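PDB 3PV2: DegQ from Legionella fallonii, which probably acts as a protease and chaperone on misfolded proteins, as HtrA-family members do, and assembles into large self-compartmentizing 12-mers. Local coordinates for residues T93-H96 / V97-N100; I237-N240 / M241-V245; A246-I249 / I250-S254. One frame throughout, in Å; residues are numbered along the deposited sequence.

Interaction 1: T93-H96 / V97-N100; sequences TNDH and VIRN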
ATOM      1  N   THR B  93      22.850 -40.220  15.251  1.00 38.23           N
ATOM      2  CA  THR B  93      21.826 -39.214  15.192  1.00 38.49           C
ATOM      3  C   THR B  93      21.705 -38.727  13.780  1.00 39.98           C
ATOM      4  O   THR B  93      22.321 -39.304  12.882  1.00 40.59           O
ATOM      5  CB  THR B  93      22.109 -38.089  16.176  1.00 39.22           C
ATOM      6  OG1 THR B  93      20.938 -37.241  16.230  1.00 40.53           O
ATOM      7  CG2 THR B  93      23.409 -37.277  15.781  1.00 41.09           C
ATOM      8  N   ASN B  94      20.897 -37.701  13.508  1.00 41.22           N
ATOM      9  CA  ASN B  94      20.888 -37.167  12.142  1.00 40.96           C
ATOM     10  C   ASN B  94      22.008 -36.201  11.888  1.00 43.07           C
ATOM     11  O   ASN B  94      22.390 -35.449  12.776  1.00 44.91           O
ATOM     12  CB  ASN B  94      19.651 -36.386  11.914  1.00 41.76           C
ATOM     13  CG  ASN B  94      18.399 -37.243  11.964  1.00 42.93           C
ATOM     14  OD1 ASN B  94      18.305 -38.300  11.295  1.00 45.31           O
ATOM     15  ND2 ASN B  94      17.400 -36.763  12.678  1.00 44.64           N
ATOM     16  N   ASP B  95      22.489 -36.119  10.654  1.00 44.70           N
ATOM     17  CA  ASP B  95      23.457 -35.051  10.326  1.00 47.73           C
ATOM     18  C   ASP B  95      22.882 -33.647  10.533  1.00 48.74           C
ATOM     19  O   ASP B  95      23.572 -32.762  11.040  1.00 49.46           O
ATOM     20  CB  ASP B  95      24.024 -35.214   8.890  1.00 49.34           C
ATOM     21  CG  ASP B  95      25.331 -34.449   8.674  1.00 52.84           C
ATOM     22  OD1 ASP B  95      25.362 -33.625   7.748  1.00 58.71           O
ATOM     23  OD2 ASP B  95      26.337 -34.664   9.416  1.00 52.37           O
ATOM     24  N   HIS B  96      21.631 -33.423  10.119  1.00 50.57           N
ATOM     25  CA  HIS B  96      21.029 -32.090  10.277  1.00 52.21           C
ATOM     26  C   HIS B  96      20.948 -31.653  11.736  1.00 53.38           C
ATOM     27  O   HIS B  96      21.013 -30.471  12.005  1.00 55.68           O
ATOM     28  CB  HIS B  96      19.690 -31.956   9.572  1.00 51.74           C
ATOM     29  CG  HIS B  96      18.531 -32.545  10.318  1.00 49.93           C
ATOM     30  ND1 HIS B  96      17.950 -33.730   9.950  1.00 46.11           N
ATOM     31  CD2 HIS B  96      17.805 -32.082  11.368  1.00 51.01           C
ATOM     32  CE1 HIS B  96      16.935 -33.992  10.761  1.00 49.76           C
ATOM     33  NE2 HIS B  96      16.839 -33.013  11.641  1.00 48.19           N
ATOM     34  N   VAL B  97      20.869 -32.594  12.676  1.00 52.48           N
ATOM     35  CA  VAL B  97      20.862 -32.236  14.101  1.00 52.06           C
ATOM     36  C   VAL B  97      22.188 -31.585  14.510  1.00 54.25           C
ATOM     37  O   VAL B  97      22.216 -30.594  15.264  1.00 55.22           O
ATOM     38  CB  VAL B  97      20.495 -33.487  14.963  1.00 50.23           C
ATOM     39  CG1 VAL B  97      20.746 -33.304  16.455  1.00 49.97           C
ATOM     40  CG2 VAL B  97      19.030 -33.858  14.738  1.00 50.86           C
ATOM     41  N   ILE B  98      23.301 -32.152  14.051  1.00 55.38           N
ATOM     42  CA  ILE B  98      24.614 -31.703  14.502  1.00 55.75           C
ATOM     43  C   ILE B  98      25.393 -30.783  13.574  1.00 58.79           C
ATOM     44  O   ILE B  98      26.479 -30.362  13.940  1.00 58.31           O
ATOM     45  CB  ILE B  98      25.565 -32.891  14.942  1.00 55.09           C
ATOM     46  CG1 ILE B  98      25.865 -33.884  13.815  1.00 52.59           C
ATOM     47  CG2 ILE B  98      24.968 -33.626  16.130  1.00 51.46           C
ATOM     48  CD1 ILE B  98      26.666 -33.350  12.598  1.00 52.99           C
ATOM     49  N   ARG B  99      24.875 -30.481  12.394  1.00 61.33           N
ATOM     50  CA  ARG B  99      25.643 -29.660  11.482  1.00 65.10           C
ATOM     51  C   ARG B  99      25.941 -28.290  12.071  1.00 66.70           C
ATOM     52  O   ARG B  99      25.079 -27.686  12.730  1.00 66.58           O
ATOM     53  CB  ARG B  99      24.939 -29.479  10.147  1.00 66.75           C
ATOM     54  CG  ARG B  99      25.425 -30.464   9.098  1.00 71.34           C
ATOM     55  CD  ARG B  99      25.105 -30.012   7.700  1.00 74.85           C
ATOM     56  NE  ARG B  99      23.677 -29.803   7.512  1.00 76.73           N
ATOM     57  CZ  ARG B  99      22.811 -30.738   7.114  1.00 78.22           C
ATOM     58  NH1 ARG B  99      23.209 -31.989   6.891  1.00 77.94           N
ATOM     59  NH2 ARG B  99      21.524 -30.424   6.957  1.00 76.54           N
ATOM     60  N   ASN B 100      27.158 -27.812  11.786  1.00 68.05           N
ATOM     61  CA  ASN B 100      27.650 -26.522  12.250  1.00 69.76           C
ATOM     62  C   ASN B 100      27.823 -26.464  13.762  1.00 68.75           C
ATOM     63  O   ASN B 100      27.804 -25.393  14.353  1.00 70.40           O
ATOM     64  CB  ASN B 100      26.734 -25.404  11.774  1.00 71.16           C
ATOM     65  CG  ASN B 100      26.589 -25.375  10.253  1.00 73.83           C
ATOM     66  OD1 ASN B 100      27.574 -25.282   9.523  1.00 78.22           O
ATOM     67  ND2 ASN B 100      25.356 -25.442   9.774  1.00 73.91           N
TER

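Interaction 2: I237-N240 / M241-V245; sequences IPIN and MVKDV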
ATOM      1  N   ILE B 237      15.186 -43.636   8.626  1.00 41.75           N
ATOM      2  CA  ILE B 237      16.248 -44.166   7.787  1.00 44.10           C
ATOM      3  C   ILE B 237      16.467 -45.610   8.204  1.00 43.99           C
ATOM      4  O   ILE B 237      16.670 -45.869   9.379  1.00 42.14           O
ATOM      5  CB  ILE B 237      17.536 -43.369   7.979  1.00 45.88           C
ATOM      6  CG1 ILE B 237      17.249 -41.881   7.679  1.00 48.98           C
ATOM      7  CG2 ILE B 237      18.681 -43.919   7.066  1.00 46.51           C
ATOM      8  CD1 ILE B 237      18.145 -40.940   8.488  1.00 50.36           C
ATOM      9  N   PRO B 238      16.314 -46.574   7.273  1.00 44.91           N
ATOM     10  CA  PRO B 238      16.304 -47.978   7.705  1.00 46.19           C
ATOM     11  C   PRO B 238      17.631 -48.434   8.296  1.00 47.27           C
ATOM     12  O   PRO B 238      18.695 -48.034   7.844  1.00 46.55           O
ATOM     13  CB  PRO B 238      15.991 -48.774   6.421  1.00 47.96           C
ATOM     14  CG  PRO B 238      16.209 -47.830   5.287  1.00 46.68           C
ATOM     15  CD  PRO B 238      16.276 -46.425   5.815  1.00 46.77           C
ATOM     16  N   ILE B 239      17.548 -49.243   9.328  1.00 48.09           N
ATOM     17  CA  ILE B 239      18.684 -49.484  10.155  1.00 48.80           C
ATOM     18  C   ILE B 239      19.815 -50.190   9.388  1.00 51.38           C
ATOM     19  O   ILE B 239      20.988 -49.968   9.682  1.00 49.68           O
ATOM     20  CB  ILE B 239      18.298 -50.313  11.381  1.00 47.19           C
ATOM     21  CG1 ILE B 239      19.423 -50.351  12.401  1.00 47.95           C
ATOM     22  CG2 ILE B 239      17.975 -51.700  10.959  1.00 51.17           C
ATOM     23  CD1 ILE B 239      19.783 -49.030  12.923  1.00 43.51           C
ATOM     24  N   ASN B 240      19.468 -51.032   8.414  1.00 54.09           N
ATOM     25  CA  ASN B 240      20.510 -51.806   7.713  1.00 56.54           C
ATOM     26  C   ASN B 240      21.466 -50.871   6.977  1.00 57.26           C
ATOM     27  O   ASN B 240      22.674 -51.033   7.027  1.00 57.98           O
ATOM     28  CB  ASN B 240      19.888 -52.788   6.738  1.00 57.73           C
ATOM     29  CG  ASN B 240      19.319 -53.999   7.407  1.00 56.79           C
ATOM     30  OD1 ASN B 240      19.279 -54.131   8.641  1.00 58.66           O
ATOM     31  ND2 ASN B 240      18.891 -54.924   6.583  1.00 58.93           N
ATOM     32  N   MET B 241      20.913 -49.866   6.324  1.00 56.91           N
ATOM     33  CA  MET B 241      21.725 -48.820   5.779  1.00 57.96           C
ATOM     34  C   MET B 241      22.455 -48.051   6.869  1.00 56.32           C
ATOM     35  O   MET B 241      23.642 -47.710   6.697  1.00 55.91           O
ATOM     36  CB  MET B 241      20.862 -47.861   5.028  1.00 58.45           C
ATOM     37  CG  MET B 241      21.627 -46.884   4.231  1.00 63.19           C
ATOM     38  SD  MET B 241      20.453 -45.766   3.453  1.00 75.35           S
ATOM     39  CE  MET B 241      20.743 -44.314   4.458  1.00 74.67           C
ATOM     40  N   VAL B 242      21.772 -47.777   7.979  1.00 53.61           N
ATOM     41  CA  VAL B 242      22.428 -47.087   9.082  1.00 52.81           C
ATOM     42  C   VAL B 242      23.683 -47.832   9.563  1.00 53.67           C
ATOM     43  O   VAL B 242      24.711 -47.221   9.684  1.00 52.63           O
ATOM     44  CB  VAL B 242      21.485 -46.815  10.265  1.00 51.41           C
ATOM     45  CG1 VAL B 242      22.264 -46.246  11.441  1.00 47.16           C
ATOM     46  CG2 VAL B 242      20.403 -45.874   9.807  1.00 51.09           C
ATOM     47  N   LYS B 243      23.585 -49.129   9.822  1.00 56.55           N
ATOM     48  CA  LYS B 243      24.724 -49.975  10.236  1.00 59.88           C
ATOM     49  C   LYS B 243      25.950 -49.813   9.323  1.00 61.50           C
ATOM     50  O   LYS B 243      27.102 -49.720   9.781  1.00 60.69           O
ATOM     51  CB  LYS B 243      24.359 -51.470  10.187  1.00 62.37           C
ATOM     52  CG  LYS B 243      23.376 -51.997  11.252  1.00 65.52           C
ATOM     53  CD  LYS B 243      23.255 -53.579  11.313  1.00 72.50           C
ATOM     54  CE  LYS B 243      23.485 -54.316   9.954  1.00 77.91           C
ATOM     55  NZ  LYS B 243      23.268 -55.814  10.023  1.00 81.29           N
ATOM     56  N   ASP B 244      25.701 -49.772   8.024  1.00 62.32           N
ATOM     57  CA  ASP B 244      26.808 -49.754   7.107  1.00 63.44           C
ATOM     58  C   ASP B 244      27.394 -48.342   6.944  1.00 60.93           C
ATOM     59  O   ASP B 244      28.636 -48.190   6.849  1.00 59.65           O
ATOM     60  CB  ASP B 244      26.413 -50.477   5.828  1.00 65.83           C
ATOM     61  CG  ASP B 244      25.953 -51.945   6.117  1.00 71.97           C
ATOM     62  OD1 ASP B 244      25.309 -52.191   7.179  1.00 78.91           O
ATOM     63  OD2 ASP B 244      26.237 -52.867   5.311  1.00 79.93           O
ATOM     64  N   VAL B 245      26.548 -47.311   6.982  1.00 57.02           N
ATOM     65  CA  VAL B 245      27.081 -45.970   7.008  1.00 54.18           C
ATOM     66  C   VAL B 245      27.900 -45.750   8.317  1.00 53.35           C
ATOM     67  O   VAL B 245      28.969 -45.160   8.280  1.00 52.44           O
ATOM     68  CB  VAL B 245      26.028 -44.909   6.900  1.00 52.97           C
ATOM     69  CG1 VAL B 245      26.582 -43.599   7.332  1.00 49.51           C
ATOM     70  CG2 VAL B 245      25.529 -44.807   5.473  1.00 54.19           C
TER

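Interaction 3: A246-I249 / I250-S254; sequences AQQI and IKFGS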
ATOM      1  N   ALA B 246      27.403 -46.227   9.451  1.00 51.63           N
ATOM      2  CA  ALA B 246      28.120 -46.017  10.720  1.00 51.81           C
ATOM      3  C   ALA B 246      29.480 -46.690  10.712  1.00 52.96           C
ATOM      4  O   ALA B 246      30.407 -46.137  11.241  1.00 50.54           O
ATOM      5  CB  ALA B 246      27.342 -46.530  11.953  1.00 49.73           C
ATOM      6  N   GLN B 247      29.524 -47.914  10.199  1.00 55.67           N
ATOM      7  CA  GLN B 247      30.707 -48.708  10.240  1.00 59.74           C
ATOM      8  C   GLN B 247      31.775 -48.040   9.332  1.00 59.45           C
ATOM      9  O   GLN B 247      32.913 -47.899   9.711  1.00 58.80           O
ATOM     10  CB  GLN B 247      30.388 -50.154   9.849  1.00 62.18           C
ATOM     11  CG  GLN B 247      31.645 -51.063   9.919  1.00 68.32           C
ATOM     12  CD  GLN B 247      32.177 -51.378   8.525  1.00 75.67           C
ATOM     13  OE1 GLN B 247      31.450 -51.948   7.704  1.00 79.14           O
ATOM     14  NE2 GLN B 247      33.446 -51.009   8.244  1.00 78.72           N
ATOM     15  N   GLN B 248      31.345 -47.531   8.197  1.00 59.58           N
ATOM     16  CA  GLN B 248      32.231 -46.842   7.305  1.00 60.62           C
ATOM     17  C   GLN B 248      32.710 -45.505   7.889  1.00 59.51           C
ATOM     18  O   GLN B 248      33.901 -45.150   7.713  1.00 59.32           O
ATOM     19  CB  GLN B 248      31.625 -46.698   5.926  1.00 62.19           C
ATOM     20  CG  GLN B 248      32.360 -45.695   5.021  1.00 67.26           C
ATOM     21  CD  GLN B 248      32.281 -46.071   3.533  1.00 74.29           C
ATOM     22  OE1 GLN B 248      32.392 -47.244   3.192  1.00 80.41           O
ATOM     23  NE2 GLN B 248      32.109 -45.082   2.657  1.00 76.72           N
ATOM     24  N   ILE B 249      31.835 -44.798   8.620  1.00 57.34           N
ATOM     25  CA  ILE B 249      32.252 -43.551   9.282  1.00 55.51           C
ATOM     26  C   ILE B 249      33.247 -43.844  10.415  1.00 55.51           C
ATOM     27  O   ILE B 249      34.187 -43.101  10.595  1.00 52.77           O
ATOM     28  CB  ILE B 249      31.080 -42.696   9.807  1.00 54.02           C
ATOM     29  CG1 ILE B 249      30.420 -41.935   8.646  1.00 55.23           C
ATOM     30  CG2 ILE B 249      31.537 -41.684  10.810  1.00 50.45           C
ATOM     31  CD1 ILE B 249      29.034 -41.422   8.927  1.00 53.24           C
ATOM     32  N   ILE B 250      33.022 -44.906  11.183  1.00 56.13           N
ATOM     33  CA  ILE B 250      33.908 -45.224  12.270  1.00 56.47           C
ATOM     34  C   ILE B 250      35.320 -45.561  11.729  1.00 59.66           C
ATOM     35  O   ILE B 250      36.269 -44.972  12.194  1.00 60.03           O
ATOM     36  CB  ILE B 250      33.337 -46.355  13.159  1.00 56.92           C
ATOM     37  CG1 ILE B 250      32.128 -45.864  13.974  1.00 53.65           C
ATOM     38  CG2 ILE B 250      34.372 -46.909  14.153  1.00 55.15           C
ATOM     39  CD1 ILE B 250      31.399 -47.002  14.619  1.00 53.78           C
ATOM     40  N   LYS B 251      35.429 -46.455  10.746  1.00 62.54           N
ATOM     41  CA  LYS B 251      36.696 -46.873  10.159  1.00 65.63           C
ATOM     42  C   LYS B 251      37.442 -45.712   9.507  1.00 66.46           C
ATOM     43  O   LYS B 251      38.637 -45.483   9.801  1.00 66.13           O
ATOM     44  CB  LYS B 251      36.482 -47.979   9.109  1.00 68.14           C
ATOM     45  CG  LYS B 251      37.548 -49.093   9.063  1.00 72.75           C
ATOM     46  CD  LYS B 251      37.913 -49.511   7.630  1.00 78.53           C
ATOM     47  CE  LYS B 251      38.276 -50.999   7.485  1.00 83.30           C
ATOM     48  NZ  LYS B 251      37.016 -51.838   7.417  1.00 85.31           N
ATOM     49  N   PHE B 252      36.729 -44.967   8.667  1.00 66.46           N
ATOM     50  CA  PHE B 252      37.309 -43.944   7.814  1.00 67.55           C
ATOM     51  C   PHE B 252      36.993 -42.464   8.111  1.00 67.12           C
ATOM     52  O   PHE B 252      37.573 -41.574   7.487  1.00 67.86           O
ATOM     53  CB  PHE B 252      36.880 -44.196   6.358  1.00 68.77           C
ATOM     54  CG  PHE B 252      37.325 -45.518   5.795  1.00 70.14           C
ATOM     55  CD1 PHE B 252      38.661 -45.734   5.442  1.00 72.56           C
ATOM     56  CD2 PHE B 252      36.404 -46.537   5.576  1.00 69.86           C
ATOM     57  CE1 PHE B 252      39.068 -46.960   4.895  1.00 73.06           C
ATOM     58  CE2 PHE B 252      36.798 -47.762   5.033  1.00 70.63           C
ATOM     59  CZ  PHE B 252      38.129 -47.979   4.699  1.00 73.50           C
ATOM     60  N   GLY B 253      36.030 -42.171   8.969  1.00 66.85           N
ATOM     61  CA  GLY B 253      35.680 -40.771   9.245  1.00 66.87           C
ATOM     62  C   GLY B 253      34.726 -40.089   8.271  1.00 67.94           C
ATOM     63  O   GLY B 253      34.200 -39.041   8.592  1.00 69.02           O
ATOM     64  N   SER B 254      34.525 -40.640   7.082  1.00 68.97           N
ATOM     65  CA  SER B 254      33.476 -40.172   6.153  1.00 70.14           C
ATOM     66  C   SER B 254      33.209 -41.228   5.087  1.00 70.26           C
ATOM     67  O   SER B 254      33.988 -42.152   4.954  1.00 70.56           O
ATOM     68  CB  SER B 254      33.879 -38.882   5.454  1.00 70.79           C
ATOM     69  OG  SER B 254      34.809 -39.171   4.421  1.00 73.77           O
TER

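Interaction 1: T93-H96 / V97-N100
Asp95 and Arg99, one helical turn apart on the short helix 95-98, are joined by a salt bridge on the turn that carries His96. Arg99 CB lies 3.7 Å from Asp95 O, the carbonyl that also takes weak hydrogen bonds from Ile98 N and Arg99 N. Arg99 CG then passes alongside the carboxylate, 3.4 Å from Asp95 OD1, and CD stays close to the same oxygen. A bend at chi3 (-58°) swings the guanidinium back, and Arg99 NH1 reaches Asp95 OD1 at 2.8 Å. The oxygen is met on its anti side, 27° out of the carboxylate plane; the bridge is one N-H to one oxygen, the planes of the two flat groups being 61° apart. Arg99 NH2 lies 3.5 Å from His96 CB, while His96 CA sits over one guanidinium face near its rim. The other oxygen, Asp95 OD2, touches Ile98 CD1 at 3.5 Å, so that one oxygen faces the cation, the other an apolar methyl. Val97 CG2 meets the His96 ring off-centre in a CH-pi contact, 4.2 Å from the ring centroid, and Val97 CG1 nears Thr93 OG1, whose hydroxyl is hydrogen-bonded to Ser80 O. His96 ND1 is hydrogen-bonded to Asp126, and the ring touches Ser205, consistent with the His-Asp-Ser catalytic triad of trypsin-like proteases. Because Asp95 is buried and Arg99 exposed, the bridge would probably favour the charged form of the buried carboxylate, and it ties the exposed arginine to the turn that carries His96.

Interaction 2: I237-N240 / M241-V245
Where strand 234-238 turns into helix 239-252, the first helical bonds run from Val242 N to Pro238 O (3.1 Å, in the carbonyl plane) and from Lys243 N to Ile239 O (2.7 Å), with Pro238 at the N-cap position. A weaker bond from Asp244 N to Asn240 O continues the ladder. Apolar side chains gather at this first turn. The side chain of Ile237 leaves the strand toward the helix, its CG2 lying anti to the backbone N (chi1, measured to CG1, -57°). There Ile237 CG2 meets Met241 CE at 3.3 Å, tighter than usual van der Waals contact. Met241 leaves the backbone extended and then bends at chi3 (107°), which carries its terminal methyl back to the isoleucine branch. The same methyl, Ile237 CG2, approaches Val242 CG2 at 3.8 Å, the two side chains crossing at about a right angle, so one branch is shared by two residues of the helix. Val242 is approached from another residue as well: Ile239 CD1 comes within 3.9 Å of Val242 CB. Asn240 turns outward instead. Its ND2 is hydrogen-bonded to Asp144 and weakly to Asp146, and its backbone N to Ser145 OG, which fastens the first turn to the loop 144-146. Val242 packs on Ile219 of strand 216-221 and Ile237 on Thr221 of the same strand, while both also touch Leu127 of strand 127-131. The turn is thus seated between the second barrel, whose strand 234-238 it follows, and a strand of the first.

Interaction 3: A246-I249 / I250-S254
Four consecutive backbone bonds, each reaching back four residues, link 246-249 to 250-254 as the last turns of helix 239-252: Ile250 N to Ala246 O, Lys251 N to Gln247 O, Phe252 N to Gln248 O and Gly253 N to Ile249 O. The last is short, 2.6 Å, yet its donor stands 36° out of the carbonyl plane, consistent with the chain leaving the helix at Gly253. Gly253 makes that exit with positive phi (83°), and Ser254 continues as an extended chain. Here ends the helix that follows the last strand of the second trypsin-like barrel; the chain then leads on to strand 262-266 of the first PDZ sheet. Ile250 lays its CG1 against Ala246 O at 3.2 Å, and it also touches Val90, while Ala246 rests on Ile92 of the same strand 90-93. On the exposed flank Gln247 and Lys251 lie side by side, pointing the same way, with Gln247 NE2 3.8 Å from Lys251 NZ. Phe252 turns the edge of its ring to Gln248 O; Phe252 CD2 lies 3.6 Å from Gln248 O and 4.2 Å from Gln248 CG. Lys251 CD sits over one ring face, near the rim. The ring also makes a cation-pi contact with Arg328, which Gln248 touches as well.

How the interactions relate
The three contacts follow one another along the chain, interaction 1 in the first barrel of the trypsin-like fold and interactions 2 and 3 in series on helix 239-252, which follows the last strand of the second barrel. Centres of interactions 1 and 2 lie about 16 Å apart, yet the two touch through Asn94 and Ile237. Interactions 2 and 3 have centres about 12 Å apart and adjoin in sequence. Interactions 1 and 3 come no nearer than about 7 Å between nearest atoms. Through its contacts with strands 127-131 and 90-93 the helix packs on the first barrel, and it ends where the chain departs toward the PDZ domain.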